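Local atomic coordinates of probable glutamine-binding lipoprotein GlnH (GLNBP) (Mycobacterium tuberculosis, PDB entry 6H20), a protein that probably serves as an aspartate-sensing extracellular solute-binding lipoprotein that also binds asparagine and glutamate, and is linked to control of glutamate metabolism through protein kinase G. Residues A[32-37]-A[41-46]; A[51-56]-A[84-89]; A[144-149]-A[215-220]; A[175-178]-A[184-187]; A[254-257]-A[261-264]. One frame throughout, in Å; residues are numbered along the deposited sequence.

Interactions 2, 3 and 4 are buried, apolar meetings of a helix, or the residues following it, with a strand of the large mixed sheet; each turns on one strand residue, Leu53, Leu146 or Ile185. Interactions 3 and 4 lie about 6 Å from each other at their nearest atoms, across the chain's centre from interaction 2. Interaction 1 is a surface contact, an ion pair and a helical backbone bond with a separate apolar touch; interaction 5 is partly buried and joins two successive helices through aliphatic packing, a backbone bond and two waters. Salt bridges from Glu84 and Asp88 to Arg256 tie interaction 2 to interaction 5; interaction 1 packs against both.

Interaction 1: A[32-37]-A[41-46]; sequences RPFATK and DAAVAD
Lys37 and Asp41, one turn apart on helix 37-43, are joined twice, their side chains crossing at a slant. The ammonium NZ of Lys37 reaches OD2 of Asp41 at 2.7 Å, a salt bridge made to the syn lone pair of that oxygen. One turn of backbone runs beneath it, where Asp41 N gives a straight hydrogen bond of 2.9 Å to Lys37 O. The lysine chain leaves with CG anti to the backbone N (chi1 -179°) and stays extended until its last torsion, which bends NZ back to the carboxylate. A separate touch lies at the other end of the helix: CE2 of Phe34 comes within 3.5 Å of CB of Ala43.

The start of the helix is itself fixed: Thr36 stands at its N-cap, its side chain capping a backbone N further on, while Glu39 OE1 in turn accepts a hydrogen bond from Thr36 N. Phe34 also packs on Glu39 and Ala40 of the helix and on Arg248 of helix 244-259. Val44, which leads into helix 45-50, lies on Leu246 and Phe249 of helix 244-259, and strand 284-285 borders the incoming loop through Tyr285, which touches Arg32 and Pro33.

Interaction 2: A[51-56]-A[84-89]; sequences GRLIVG and EVARDI
Leu53 on strand 53-56 faces Ala86 on helix 84-89 with their CA atoms 6.2 Å apart, the strand and helix segments running nearly antiparallel at 166° with their axes 9.6 Å apart at closest approach. Leu53 is the single strand residue that makes the contact, and its two methyls divide the work. CD2 comes to 3.9 Å from CG1 of Val85 and lies 4.1 Å from CB of Ala86, lying against both consecutive helix residues. CD1 goes instead to the next turn, where it meets the terminal methyl CD1 of Ile89 at 4.0 Å. The leucine chain stands at about a right angle to both Val85 and Ile89. Its CG lies anti to the backbone N (chi1 179°), which carries the fork off the strand and over to the helix. Ile89 holds CG1 beside its own backbone N, and an extended chi2 carries CD1 to the leucine.

All four residues are buried and the contact is wholly aliphatic. The charges of the helix are handled elsewhere: Arg87 grips Glu84 side-on, NE to OE1 and NH2 to OE2, each 2.9 Å, and Glu84 and Asp88 also pair with Arg256 of helix 244-259. On the strand side, Leu53 touches Asp116 and Ile117, and Ala86 rests on Val96 of strand 96-100, the parallel neighbour of strand 53-57. Strand 53-57, helix 77-90 and strand 96-100 thus form a beta-alpha-beta crossover, the building unit of the alpha/beta domains of periplasmic-binding-protein folds.

Interaction 3: A[144-149]-A[215-220]; sequences RILAPR and GLVEED
Leu146 reaches from strand 144-148 to helix 215-219 and spreads its two methyls over neighbouring helix residues. CD2 lies against Leu216, 3.8 Å from both its CB and its CD1, so the leucine of the helix is met at its root and at its tip. CD1 turns the other way, to CG2 of Val217, at 3.4 Å, closer than two methyl groups normally pack. The strand leucine runs at a slant to both partners. Its chi1 of 178° sets CG anti to the backbone N and sends the fork out from the sheet, while Leu216 keeps CG beside its own backbone N and extends chi2, which brings CD1 up to the strand.

The three side chains sit where the sheet is backed by this helix. Leu146 also touches Leu213 one turn earlier on helix 210-219 and Leu223 of strand 223-226, and its backbone pairs with Val206. Leu216 comes within about 5 Å, side chain to side chain, of Trp191, which lies in the asparagine pocket; the ligand itself is about 10 Å away.

With three branched aliphatic side chains and no polar atom between them, the contact rests on dispersion and hydrophobic burial alone, with one close methyl pair at the partly exposed Val217 end.

Interaction 4: A[175-178]-A[184-187]; sequences RIRE and VIVS
This is a buried apolar contact within a beta-alpha-beta unit, made where Ile176 of helix 171-176 and the following Arg177 meet Ile185 of strand 184-188. Ile185 is the strand's whole contribution. Its CD1 touches CG2 of Ile176 at 3.9 Å, with its CG1 about equally near the same methyl, and the two isoleucines slide past each other in opposite directions. The longer branch of Ile176, ending in its own CD1, leads away from the strand and leaves CG2, anti to the backbone N, to do the touching. The other neighbour of Ile185 CD1 is the aliphatic part of Arg177, whose CD lies 3.8 Å away, its side chain crossing the isoleucine at about a right angle. Bends at chi2 (-88°) and chi3 fold that arginine, and its polar end goes elsewhere, with NH1 bonded to the carbonyl O of Pro14.

Val166 of strand 163-167 packs on both Ile176 and Ile185. Strand 184-188 runs parallel to strand 163-167, with Val184 and Val186 both joined to Val164 by backbone hydrogen bonds. On its other edge comes the short antiparallel strand 8-9, while Gln143 of strand 139-148 also touches Ile176.

Interaction 5: A[254-257]-A[261-264]; sequences LERI and GTWN
A short connection between two helices, the end of helix 244-259 and the start of helix 262-270, brings Ile257 against Thr262 and Trp263. The carbonyl O of Ile257 accepts a hydrogen bond from Trp263 N at 3.0 Å, the donor standing 42° above the carbonyl plane. The same oxygen also takes a bond from a water, 2.9 Å away, that in turn accepts from Asn264 N, so two opening amides of the second helix are tied to one carbonyl near the end of the first, one directly and one through the water.

Beside this, CB of Ile257 lies 3.7 Å from CB of Thr262, with CG2 of Ile257 close to CG2 of the threonine. CG1 of Ile257 takes the crowded position between the backbone N and carbonyl carbon (chi1 68°), and its CD1 comes 4.2 Å from CD1 of Trp263, at the edge of the indole near its plane. Gly261, the N-cap of helix 262-270 at the junction of the two helices, has a positive phi of 92°, where a side chain would jam against the preceding carbonyl O.

A second water bridges Arg256 NH1 and Thr262 OG1, donating to the hydroxyl at 2.8 Å. Asp260 forms a salt bridge with Arg256 NH1 and a hydrogen bond with Thr262 OG1; helix 77-90 engages the arginine's remaining nitrogens. Trp263 NE1 bonds to Tyr138 O.

Interaction 1: A[32-37]-A[41-46]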
# COMPACT_ATOMS: atom_id res chain seq x y z
N ARG A 32 -0.92 -19.11 10.44
CA ARG A 32 0.39 -19.74 10.42
C ARG A 32 0.61 -20.46 9.08
O ARG A 32 -0.33 -21.04 8.53
CB ARG A 32 0.43 -20.75 11.56
CG ARG A 32 1.77 -21.37 11.82
CD ARG A 32 1.70 -22.16 13.13
NE ARG A 32 1.50 -21.28 14.28
CZ ARG A 32 2.48 -20.62 14.89
NH1 ARG A 32 3.73 -20.76 14.48
NH2 ARG A 32 2.21 -19.84 15.93
N PRO A 33 1.81 -20.42 8.53
CA PRO A 33 2.08 -21.14 7.28
C PRO A 33 1.93 -22.65 7.45
O PRO A 33 1.93 -23.18 8.56
CB PRO A 33 3.54 -20.79 6.97
CG PRO A 33 3.79 -19.52 7.77
CD PRO A 33 2.98 -19.65 9.00
N PHE A 34 1.82 -23.34 6.32
CA PHE A 34 1.77 -24.80 6.35
C PHE A 34 3.10 -25.37 6.80
O PHE A 34 4.17 -24.83 6.50
CB PHE A 34 1.48 -25.33 4.95
CG PHE A 34 0.10 -25.00 4.45
CD1 PHE A 34 -1.01 -25.65 4.95
CD2 PHE A 34 -0.08 -24.04 3.46
CE1 PHE A 34 -2.28 -25.36 4.48
CE2 PHE A 34 -1.35 -23.74 2.99
CZ PHE A 34 -2.45 -24.41 3.50
N ALA A 35 3.03 -26.51 7.47
CA ALA A 35 4.25 -27.16 7.96
C ALA A 35 4.99 -27.91 6.87
O ALA A 35 6.23 -27.99 6.92
CB ALA A 35 3.91 -28.13 9.09
N THR A 36 4.28 -28.48 5.89
CA THR A 36 4.92 -29.29 4.86
C THR A 36 4.84 -28.62 3.49
O THR A 36 3.89 -27.88 3.18
CB THR A 36 4.30 -30.69 4.78
OG1 THR A 36 3.06 -30.64 4.07
CG2 THR A 36 4.06 -31.25 6.17
N LYS A 37 5.86 -28.87 2.67
CA LYS A 37 5.86 -28.34 1.32
C LYS A 37 4.66 -28.86 0.53
O LYS A 37 4.05 -28.11 -0.25
CB LYS A 37 7.18 -28.69 0.62
CG LYS A 37 7.30 -28.17 -0.81
CD LYS A 37 8.65 -28.54 -1.41
CE LYS A 37 8.85 -27.90 -2.77
NZ LYS A 37 7.71 -28.23 -3.65
N ASP A 41 1.97 -26.67 -1.59
CA ASP A 41 1.77 -26.82 -3.03
C ASP A 41 0.32 -27.14 -3.36
O ASP A 41 -0.20 -26.68 -4.38
CB ASP A 41 2.71 -27.89 -3.59
CG ASP A 41 4.14 -27.43 -3.65
OD1 ASP A 41 4.38 -26.21 -3.80
OD2 ASP A 41 5.04 -28.30 -3.54
N ALA A 42 -0.35 -27.90 -2.50
CA ALA A 42 -1.76 -28.21 -2.76
C ALA A 42 -2.62 -26.96 -2.68
O ALA A 42 -3.60 -26.82 -3.42
CB ALA A 42 -2.26 -29.28 -1.80
N ALA A 43 -2.26 -26.02 -1.80
CA ALA A 43 -3.06 -24.82 -1.58
C ALA A 43 -3.02 -23.86 -2.76
O ALA A 43 -3.88 -22.98 -2.85
CB ALA A 43 -2.60 -24.11 -0.31
N VAL A 44 -2.03 -23.99 -3.64
CA VAL A 44 -1.91 -23.11 -4.80
C VAL A 44 -2.05 -23.88 -6.12
O VAL A 44 -1.66 -23.37 -7.17
CB VAL A 44 -0.62 -22.27 -4.77
CG1 VAL A 44 -0.67 -21.33 -3.60
CG2 VAL A 44 0.61 -23.16 -4.71
N ALA A 45 -2.62 -25.09 -6.07
CA ALA A 45 -2.69 -25.93 -7.27
C ALA A 45 -3.52 -25.28 -8.36
O ALA A 45 -3.22 -25.43 -9.55
CB ALA A 45 -3.24 -27.31 -6.92
N ASP A 46 -4.56 -24.54 -7.97
CA ASP A 46 -5.40 -23.88 -8.97
C ASP A 46 -4.64 -22.75 -9.65
O ASP A 46 -4.77 -22.55 -10.87
CB ASP A 46 -6.68 -23.36 -8.32
CG ASP A 46 -7.62 -24.49 -7.92
OD1 ASP A 46 -7.45 -25.62 -8.43
OD2 ASP A 46 -8.54 -24.23 -7.12

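Interaction 2: A[51-56]-A[84-89]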
# COMPACT_ATOMS: atom_id res chain seq x y z
N GLY A 51 -1.32 -21.22 -14.71
CA GLY A 51 -0.08 -20.90 -15.38
C GLY A 51 0.57 -19.61 -14.93
O GLY A 51 1.71 -19.34 -15.33
N ARG A 52 -0.12 -18.80 -14.13
CA ARG A 52 0.45 -17.55 -13.65
C ARG A 52 -0.35 -17.07 -12.45
O ARG A 52 -1.53 -17.40 -12.29
CB ARG A 52 0.45 -16.46 -14.74
CG ARG A 52 -0.89 -15.77 -14.96
CD ARG A 52 -1.90 -16.66 -15.66
NE ARG A 52 -3.01 -15.88 -16.22
CZ ARG A 52 -4.16 -16.41 -16.63
NH1 ARG A 52 -4.35 -17.72 -16.56
NH2 ARG A 52 -5.11 -15.63 -17.13
N LEU A 53 0.33 -16.29 -11.61
CA LEU A 53 -0.28 -15.60 -10.49
C LEU A 53 -0.83 -14.26 -10.98
O LEU A 53 -0.11 -13.50 -11.64
CB LEU A 53 0.78 -15.35 -9.42
CG LEU A 53 0.37 -14.60 -8.14
CD1 LEU A 53 -0.54 -15.50 -7.30
CD2 LEU A 53 1.60 -14.17 -7.33
N ILE A 54 -2.10 -13.98 -10.68
CA ILE A 54 -2.74 -12.74 -11.10
C ILE A 54 -2.72 -11.78 -9.92
O ILE A 54 -3.30 -12.07 -8.86
CB ILE A 54 -4.16 -12.98 -11.62
CG1 ILE A 54 -4.12 -13.97 -12.79
CG2 ILE A 54 -4.81 -11.66 -12.03
CD1 ILE A 54 -5.48 -14.49 -13.21
N VAL A 55 -2.05 -10.64 -10.10
CA VAL A 55 -1.70 -9.72 -9.03
C VAL A 55 -2.38 -8.38 -9.29
O VAL A 55 -2.20 -7.79 -10.36
CB VAL A 55 -0.18 -9.52 -8.96
CG1 VAL A 55 0.20 -8.52 -7.86
CG2 VAL A 55 0.53 -10.85 -8.75
N GLY A 56 -3.11 -7.88 -8.29
CA GLY A 56 -3.74 -6.58 -8.39
C GLY A 56 -2.82 -5.50 -7.85
O GLY A 56 -2.30 -5.60 -6.74
N GLU A 84 8.00 -12.74 -5.45
CA GLU A 84 8.49 -13.78 -4.54
C GLU A 84 7.42 -14.82 -4.25
O GLU A 84 7.73 -16.02 -4.12
CB GLU A 84 9.03 -13.15 -3.26
CG GLU A 84 10.28 -12.31 -3.46
CD GLU A 84 11.41 -13.07 -4.11
OE1 GLU A 84 11.60 -14.26 -3.77
OE2 GLU A 84 12.11 -12.49 -4.98
N VAL A 85 6.15 -14.40 -4.16
CA VAL A 85 5.06 -15.37 -4.08
C VAL A 85 5.05 -16.25 -5.33
O VAL A 85 4.96 -17.48 -5.24
CB VAL A 85 3.71 -14.65 -3.88
CG1 VAL A 85 2.56 -15.67 -3.84
CG2 VAL A 85 3.76 -13.82 -2.62
N ALA A 86 5.16 -15.63 -6.50
CA ALA A 86 5.18 -16.41 -7.74
C ALA A 86 6.37 -17.35 -7.77
O ALA A 86 6.26 -18.48 -8.27
CB ALA A 86 5.19 -15.47 -8.94
N ARG A 87 7.52 -16.91 -7.26
CA ARG A 87 8.68 -17.80 -7.19
C ARG A 87 8.35 -19.05 -6.38
O ARG A 87 8.72 -20.17 -6.77
CB ARG A 87 9.88 -17.08 -6.59
CG ARG A 87 11.19 -17.86 -6.74
CD ARG A 87 12.26 -17.38 -5.77
NE ARG A 87 12.55 -15.95 -5.90
CZ ARG A 87 13.36 -15.43 -6.82
NH1 ARG A 87 13.96 -16.21 -7.71
NH2 ARG A 87 13.56 -14.11 -6.86
N ASP A 88 7.66 -18.88 -5.25
CA ASP A 88 7.31 -20.03 -4.42
C ASP A 88 6.32 -20.95 -5.12
O ASP A 88 6.34 -22.17 -4.89
CB ASP A 88 6.73 -19.56 -3.08
CG ASP A 88 7.80 -19.11 -2.09
OD1 ASP A 88 8.98 -19.05 -2.47
OD2 ASP A 88 7.44 -18.84 -0.94
N ILE A 89 5.44 -20.41 -5.97
CA ILE A 89 4.46 -21.25 -6.66
C ILE A 89 5.10 -21.97 -7.84
O ILE A 89 4.92 -23.18 -8.01
CB ILE A 89 3.24 -20.42 -7.11
CG1 ILE A 89 2.54 -19.79 -5.91
CG2 ILE A 89 2.27 -21.28 -7.93
CD1 ILE A 89 1.42 -18.81 -6.28

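Interaction 3: A[144-149]-A[215-220]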
# COMPACT_ATOMS: atom_id res chain seq x y z
N ARG A 144 2.28 10.61 6.84
CA ARG A 144 2.92 11.91 7.12
C ARG A 144 2.41 12.93 6.10
O ARG A 144 1.40 12.71 5.42
CB ARG A 144 4.45 11.79 7.17
CG ARG A 144 4.93 10.86 8.29
CD ARG A 144 6.45 10.87 8.44
NE ARG A 144 6.91 12.16 8.93
CZ ARG A 144 8.19 12.53 8.94
NH1 ARG A 144 9.12 11.70 8.48
NH2 ARG A 144 8.54 13.72 9.40
N ILE A 145 3.12 14.05 5.99
CA ILE A 145 2.72 15.18 5.15
C ILE A 145 3.83 15.48 4.15
O ILE A 145 5.02 15.48 4.51
CB ILE A 145 2.42 16.42 6.02
CG1 ILE A 145 1.29 16.15 7.02
CG2 ILE A 145 2.09 17.62 5.14
CD1 ILE A 145 1.17 17.21 8.12
N LEU A 146 3.45 15.78 2.91
CA LEU A 146 4.37 16.20 1.86
C LEU A 146 4.00 17.61 1.42
O LEU A 146 2.83 17.88 1.08
CB LEU A 146 4.26 15.24 0.66
CG LEU A 146 5.13 15.55 -0.56
CD1 LEU A 146 6.55 15.16 -0.28
CD2 LEU A 146 4.60 14.79 -1.79
N ALA A 147 4.97 18.52 1.42
CA ALA A 147 4.71 19.89 1.01
C ALA A 147 5.94 20.44 0.31
O ALA A 147 7.04 19.90 0.45
CB ALA A 147 4.37 20.76 2.23
N PRO A 148 5.79 21.50 -0.48
CA PRO A 148 6.98 22.13 -1.07
C PRO A 148 7.92 22.66 -0.00
O PRO A 148 7.51 23.02 1.10
CB PRO A 148 6.39 23.28 -1.91
CG PRO A 148 4.95 22.86 -2.16
CD PRO A 148 4.54 22.15 -0.92
N ARG A 149 9.21 22.73 -0.36
CA ARG A 149 10.22 23.12 0.62
C ARG A 149 10.00 24.53 1.19
O ARG A 149 10.42 24.81 2.32
CB ARG A 149 11.62 23.01 0.01
CG ARG A 149 12.17 21.60 0.08
CD ARG A 149 13.28 21.38 -0.93
NE ARG A 149 13.81 20.04 -0.77
CZ ARG A 149 14.69 19.72 0.18
NH1 ARG A 149 15.15 20.65 1.02
NH2 ARG A 149 15.10 18.47 0.28
N GLY A 215 8.34 8.14 -2.58
CA GLY A 215 8.32 7.95 -4.02
C GLY A 215 8.01 9.23 -4.76
O GLY A 215 8.57 9.50 -5.83
N LEU A 216 7.11 10.05 -4.20
CA LEU A 216 6.82 11.34 -4.81
C LEU A 216 8.01 12.29 -4.71
O LEU A 216 8.30 13.04 -5.66
CB LEU A 216 5.56 11.95 -4.18
CG LEU A 216 4.31 11.08 -4.28
CD1 LEU A 216 3.13 11.86 -3.73
CD2 LEU A 216 4.06 10.65 -5.72
N VAL A 217 8.72 12.28 -3.57
CA VAL A 217 9.92 13.11 -3.42
C VAL A 217 10.97 12.72 -4.45
O VAL A 217 11.68 13.58 -4.99
CB VAL A 217 10.49 13.01 -2.00
CG1 VAL A 217 11.87 13.66 -1.91
CG2 VAL A 217 9.54 13.64 -1.01
N GLU A 218 11.11 11.43 -4.73
CA GLU A 218 12.10 11.00 -5.71
C GLU A 218 11.81 11.58 -7.08
O GLU A 218 12.73 11.86 -7.85
CB GLU A 218 12.18 9.48 -5.78
CG GLU A 218 12.66 8.83 -4.50
CD GLU A 218 14.05 8.24 -4.63
OE1 GLU A 218 14.85 8.76 -5.44
OE2 GLU A 218 14.36 7.26 -3.92
N GLU A 219 10.53 11.79 -7.39
CA GLU A 219 10.16 12.41 -8.66
C GLU A 219 10.27 13.92 -8.63
O GLU A 219 10.42 14.54 -9.68
CB GLU A 219 8.74 11.99 -9.05
CG GLU A 219 8.65 10.51 -9.38
CD GLU A 219 7.23 10.01 -9.59
OE1 GLU A 219 6.97 9.37 -10.63
OE2 GLU A 219 6.37 10.23 -8.70
N ASP A 220 10.18 14.53 -7.45
CA ASP A 220 10.12 15.99 -7.33
C ASP A 220 10.88 16.39 -6.07
O ASP A 220 10.28 16.62 -5.01
CB ASP A 220 8.66 16.44 -7.24
CG ASP A 220 8.50 17.95 -7.31
OD1 ASP A 220 9.52 18.67 -7.22
OD2 ASP A 220 7.34 18.41 -7.44

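Interaction 4: A[175-178]-A[184-187]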
# COMPACT_ATOMS: atom_id res chain seq x y z
N ARG A 175 -8.00 9.43 7.75
CA ARG A 175 -7.25 10.16 8.77
C ARG A 175 -7.36 11.67 8.58
O ARG A 175 -7.47 12.41 9.56
CB ARG A 175 -5.78 9.71 8.74
CG ARG A 175 -4.85 10.50 9.66
CD ARG A 175 -5.28 10.36 11.11
NE ARG A 175 -4.43 11.13 12.03
CZ ARG A 175 -4.61 12.41 12.33
NH1 ARG A 175 -5.62 13.10 11.79
NH2 ARG A 175 -3.79 13.01 13.18
N ILE A 176 -7.31 12.15 7.34
CA ILE A 176 -7.50 13.58 7.08
C ILE A 176 -8.89 14.04 7.49
O ILE A 176 -9.09 15.20 7.88
CB ILE A 176 -7.19 13.88 5.60
CG1 ILE A 176 -5.73 13.58 5.31
CG2 ILE A 176 -7.54 15.33 5.26
CD1 ILE A 176 -4.77 14.25 6.22
N ARG A 177 -9.89 13.15 7.42
CA ARG A 177 -11.24 13.51 7.84
C ARG A 177 -11.37 13.71 9.34
O ARG A 177 -12.42 14.16 9.80
CB ARG A 177 -12.24 12.45 7.36
CG ARG A 177 -12.50 12.48 5.86
CD ARG A 177 -13.64 13.45 5.51
NE ARG A 177 -14.93 12.90 5.92
CZ ARG A 177 -15.64 13.35 6.95
NH1 ARG A 177 -15.19 14.37 7.66
NH2 ARG A 177 -16.80 12.79 7.26
N GLU A 178 -10.33 13.39 10.12
CA GLU A 178 -10.34 13.64 11.55
C GLU A 178 -9.87 15.04 11.91
O GLU A 178 -10.09 15.48 13.04
CB GLU A 178 -9.46 12.63 12.29
CG GLU A 178 -9.98 11.22 12.20
CD GLU A 178 -9.01 10.20 12.76
OE1 GLU A 178 -8.01 10.60 13.40
OE2 GLU A 178 -9.25 8.99 12.56
N VAL A 184 -9.43 21.69 3.26
CA VAL A 184 -10.16 21.49 2.02
C VAL A 184 -9.63 20.19 1.42
O VAL A 184 -8.45 20.09 1.09
CB VAL A 184 -9.93 22.66 1.06
CG1 VAL A 184 -10.52 22.35 -0.30
CG2 VAL A 184 -10.51 23.94 1.64
N ILE A 185 -10.49 19.19 1.30
CA ILE A 185 -10.04 17.86 0.89
C ILE A 185 -10.26 17.69 -0.60
O ILE A 185 -11.39 17.79 -1.08
CB ILE A 185 -10.72 16.75 1.70
CG1 ILE A 185 -10.49 16.97 3.21
CG2 ILE A 185 -10.17 15.38 1.26
CD1 ILE A 185 -11.19 15.93 4.10
N VAL A 186 -9.17 17.44 -1.32
CA VAL A 186 -9.18 17.22 -2.76
C VAL A 186 -8.84 15.75 -2.98
O VAL A 186 -7.77 15.29 -2.54
CB VAL A 186 -8.16 18.13 -3.47
CG1 VAL A 186 -8.15 17.85 -4.97
CG2 VAL A 186 -8.46 19.59 -3.17
N SER A 187 -9.73 15.00 -3.61
CA SER A 187 -9.49 13.58 -3.80
C SER A 187 -9.23 13.27 -5.27
O SER A 187 -9.72 13.98 -6.17
CB SER A 187 -10.62 12.72 -3.22
OG SER A 187 -11.81 12.76 -4.00

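Interaction 5: A[254-257]-A[261-264]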
# COMPACT_ATOMS: atom_id res chain seq x y z
N LEU A 254 6.51 -14.95 3.04
CA LEU A 254 7.04 -13.85 3.84
C LEU A 254 8.05 -14.33 4.87
O LEU A 254 9.07 -13.68 5.09
CB LEU A 254 5.90 -13.05 4.47
CG LEU A 254 5.00 -12.38 3.42
CD1 LEU A 254 3.86 -11.59 4.07
CD2 LEU A 254 5.80 -11.48 2.46
N GLU A 255 7.80 -15.48 5.51
CA GLU A 255 8.82 -16.06 6.39
C GLU A 255 10.11 -16.31 5.63
O GLU A 255 11.21 -16.00 6.13
CB GLU A 255 8.33 -17.37 7.01
CG GLU A 255 7.25 -17.23 8.09
CD GLU A 255 7.82 -16.82 9.44
OE1 GLU A 255 9.06 -16.81 9.61
OE2 GLU A 255 7.00 -16.52 10.33
N ARG A 256 10.01 -16.87 4.42
CA ARG A 256 11.22 -17.09 3.64
C ARG A 256 11.99 -15.80 3.40
O ARG A 256 13.19 -15.73 3.68
CB ARG A 256 10.91 -17.77 2.31
CG ARG A 256 12.20 -18.04 1.55
CD ARG A 256 11.95 -18.73 0.23
NE ARG A 256 11.08 -18.01 -0.70
CZ ARG A 256 11.46 -16.98 -1.46
NH1 ARG A 256 12.70 -16.49 -1.37
NH2 ARG A 256 10.60 -16.43 -2.31
N ILE A 257 11.32 -14.77 2.89
CA ILE A 257 12.06 -13.57 2.49
C ILE A 257 12.55 -12.77 3.68
O ILE A 257 13.58 -12.08 3.59
CB ILE A 257 11.31 -12.72 1.45
CG1 ILE A 257 10.06 -12.07 2.06
CG2 ILE A 257 10.98 -13.54 0.22
CD1 ILE A 257 9.42 -10.99 1.14
N GLY A 261 17.35 -13.10 3.43
CA GLY A 261 18.00 -11.92 2.91
C GLY A 261 17.24 -11.20 1.82
O GLY A 261 17.63 -10.08 1.46
N THR A 262 16.16 -11.79 1.29
CA THR A 262 15.47 -11.18 0.15
C THR A 262 14.77 -9.88 0.55
O THR A 262 14.83 -8.89 -0.18
CB THR A 262 14.46 -12.15 -0.44
OG1 THR A 262 15.14 -13.32 -0.92
CG2 THR A 262 13.72 -11.51 -1.61
N TRP A 263 14.12 -9.87 1.71
CA TRP A 263 13.45 -8.65 2.15
C TRP A 263 14.44 -7.50 2.28
O TRP A 263 14.20 -6.39 1.80
CB TRP A 263 12.72 -8.90 3.47
CG TRP A 263 11.78 -7.81 3.86
CD1 TRP A 263 10.44 -7.78 3.61
CD2 TRP A 263 12.10 -6.59 4.55
NE1 TRP A 263 9.89 -6.62 4.11
CE2 TRP A 263 10.88 -5.87 4.69
CE3 TRP A 263 13.27 -6.05 5.07
CZ2 TRP A 263 10.82 -4.64 5.33
CZ3 TRP A 263 13.21 -4.81 5.71
CH2 TRP A 263 11.98 -4.12 5.82
N ASN A 264 15.59 -7.77 2.91
CA ASN A 264 16.62 -6.74 3.04
C ASN A 264 17.07 -6.23 1.68
O ASN A 264 17.25 -5.02 1.47
CB ASN A 264 17.80 -7.30 3.82
CG ASN A 264 18.90 -6.29 4.02
OD1 ASN A 264 18.80 -5.42 4.89
ND2 ASN A 264 19.95 -6.38 3.21
O HOH W 1 14.31 -14.65 -3.25
O HOH W 2 15.75 -10.33 4.49